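Local coordinates for cellulose-binding protein (Saccharophagus degradans, PDB 2YHG) that probably acts in carbohydrate metabolism, as the nucleoside hydrolase-related part of a larger polysaccharide-binding protein, at residues N222-H227 with A317-A322. Numbering follows the deposited sequence.
With ZN (zinc ion), chain I.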
# COMPACT_ATOMS: atom_id res chain seq x y z
N ASN A 222 4.62 -16.03 -17.71
CA ASN A 222 3.40 -16.36 -18.41
C ASN A 222 2.30 -15.32 -18.30
O ASN A 222 1.58 -15.09 -19.28
CB ASN A 222 2.89 -17.72 -17.97
CG ASN A 222 3.80 -18.84 -18.40
OD1 ASN A 222 4.21 -19.66 -17.60
ND2 ASN A 222 4.05 -18.94 -19.70
N HIS A 223 2.11 -14.74 -17.12
CA HIS A 223 0.96 -13.87 -16.87
C HIS A 223 1.27 -12.40 -16.95
O HIS A 223 0.37 -11.58 -17.10
CB HIS A 223 0.29 -14.17 -15.53
CG HIS A 223 -0.33 -15.52 -15.49
ND1 HIS A 223 -1.32 -15.91 -16.36
CD2 HIS A 223 -0.07 -16.58 -14.70
CE1 HIS A 223 -1.61 -17.17 -16.13
NE2 HIS A 223 -0.92 -17.59 -15.08
N ILE A 224 2.55 -12.02 -16.80
CA ILE A 224 2.96 -10.63 -16.66
C ILE A 224 3.82 -10.18 -17.84
O ILE A 224 3.43 -9.33 -18.62
CB ILE A 224 3.66 -10.35 -15.30
CG1 ILE A 224 2.85 -10.91 -14.11
CG2 ILE A 224 3.95 -8.86 -15.16
CD1 ILE A 224 1.43 -10.40 -13.95
N GLN A 225 5.00 -10.78 -17.97
CA GLN A 225 6.02 -10.28 -18.87
C GLN A 225 5.66 -10.42 -20.34
O GLN A 225 6.14 -9.67 -21.18
CB GLN A 225 7.33 -11.01 -18.55
CG GLN A 225 7.87 -10.62 -17.18
CD GLN A 225 9.06 -11.41 -16.77
OE1 GLN A 225 8.99 -12.63 -16.67
NE2 GLN A 225 10.18 -10.74 -16.52
N SER A 226 4.80 -11.38 -20.64
CA SER A 226 4.33 -11.63 -21.99
C SER A 226 3.24 -10.68 -22.42
O SER A 226 2.82 -10.73 -23.57
CB SER A 226 3.85 -13.07 -22.10
OG SER A 226 2.79 -13.24 -21.19
N HIS A 227 2.68 -9.91 -21.48
CA HIS A 227 1.49 -9.10 -21.75
C HIS A 227 1.82 -7.67 -22.19
O HIS A 227 1.78 -6.72 -21.40
CB HIS A 227 0.56 -9.13 -20.54
CG HIS A 227 -0.18 -10.41 -20.33
ND1 HIS A 227 0.41 -11.65 -20.42
CD2 HIS A 227 -1.48 -10.65 -20.01
CE1 HIS A 227 -0.48 -12.59 -20.15
NE2 HIS A 227 -1.62 -12.01 -19.85
N ALA A 317 -5.08 -10.42 -13.72
CA ALA A 317 -6.22 -9.82 -14.41
C ALA A 317 -5.87 -8.45 -14.92
O ALA A 317 -6.28 -8.10 -16.04
CB ALA A 317 -7.42 -9.75 -13.48
N ARG A 318 -5.13 -7.66 -14.15
CA ARG A 318 -4.81 -6.30 -14.60
C ARG A 318 -3.87 -6.29 -15.81
O ARG A 318 -3.97 -5.38 -16.64
CB ARG A 318 -4.27 -5.48 -13.44
CG ARG A 318 -5.30 -5.19 -12.39
CD ARG A 318 -4.69 -4.60 -11.14
NE ARG A 318 -5.67 -4.30 -10.11
CZ ARG A 318 -6.48 -3.26 -10.11
NH1 ARG A 318 -6.33 -2.29 -10.99
NH2 ARG A 318 -7.41 -3.18 -9.18
N MET A 319 -2.99 -7.26 -15.92
CA MET A 319 -2.19 -7.37 -17.13
C MET A 319 -3.02 -7.82 -18.33
O MET A 319 -2.69 -7.48 -19.47
CB MET A 319 -1.00 -8.29 -16.93
CG MET A 319 0.03 -7.74 -15.95
SD MET A 319 0.67 -6.09 -16.33
CE MET A 319 1.43 -6.42 -17.90
N ASP A 320 -4.13 -8.52 -18.10
CA ASP A 320 -5.13 -8.73 -19.13
C ASP A 320 -5.81 -7.44 -19.52
O ASP A 320 -6.00 -7.19 -20.72
CB ASP A 320 -6.15 -9.77 -18.68
CG ASP A 320 -5.53 -11.13 -18.44
OD1 ASP A 320 -4.38 -11.39 -18.92
OD2 ASP A 320 -6.20 -11.97 -17.77
N TRP A 321 -6.18 -6.61 -18.55
CA TRP A 321 -6.71 -5.31 -18.87
C TRP A 321 -5.79 -4.56 -19.82
O TRP A 321 -6.24 -3.87 -20.73
CB TRP A 321 -6.93 -4.45 -17.63
CG TRP A 321 -7.89 -4.93 -16.63
CD1 TRP A 321 -8.57 -6.11 -16.60
CD2 TRP A 321 -8.20 -4.27 -15.41
NE1 TRP A 321 -9.29 -6.21 -15.44
CE2 TRP A 321 -9.09 -5.09 -14.69
CE3 TRP A 321 -7.83 -3.04 -14.88
CZ2 TRP A 321 -9.64 -4.71 -13.46
CZ3 TRP A 321 -8.38 -2.66 -13.66
CH2 TRP A 321 -9.27 -3.48 -12.97
N ALA A 322 -4.49 -4.64 -19.56
CA ALA A 322 -3.50 -3.89 -20.32
C ALA A 322 -3.47 -4.27 -21.80
O ALA A 322 -3.12 -3.44 -22.63
CB ALA A 322 -2.11 -4.09 -19.71
ZN ZN I . -3.15 -13.03 -18.81
O HOH W 1 -2.28 -12.24 -17.09
O HOH W 2 -2.11 -14.81 -18.63
O HOH W 3 -4.64 -14.05 -17.71
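His-227 and Asp-320 meet at a zinc ion, an octahedral site that ties segment 222-227 to helix 308-323 in the nucleoside hydrolase-like part of the chain. The metal takes His-227 NE2 and Asp-320 OD1, each at 2.1 Å, as neighbouring ligands; water 3 lies across from NE2, and water 2 across from OD1. Water 1 and one atom from elsewhere in the structure complete the six. NE2 and OD1 are 3.0 Å apart because they share the zinc, not through a hydrogen bond, and the imidazole and carboxylate planes differ by just 20°.

On the other ring nitrogen, His-227 ND1 donates to Ser-226 OG (3.0 Å, 146° at the hydrogen) in the ring plane; with zinc on NE2 this fixes the ring's rotation. Ser-226 OG in turn donates to Asn-222 O, from well above that carbonyl plane. The carbonyl oxygen of His-223 lies over the middle of one imidazole face, 3.2 Å from the plane, while Met-319 O sits at the ring edge beside CD2.

Beside the imidazole, Met-319 bends at chi2 and chi3, bringing CE against the backbone O of Ile-224 and His-227. The Ile-224 side chain runs across Met-319 at about a right angle, Ile-224 CD1 lying 3.6 Å from Met-319 CG. The zinc waters are pinned too: water 1 donates to His-223 O, water 2 bonds His-223 ND1, and water 3 donates to Asp-320 OD2, the carboxylate oxygen not on the metal.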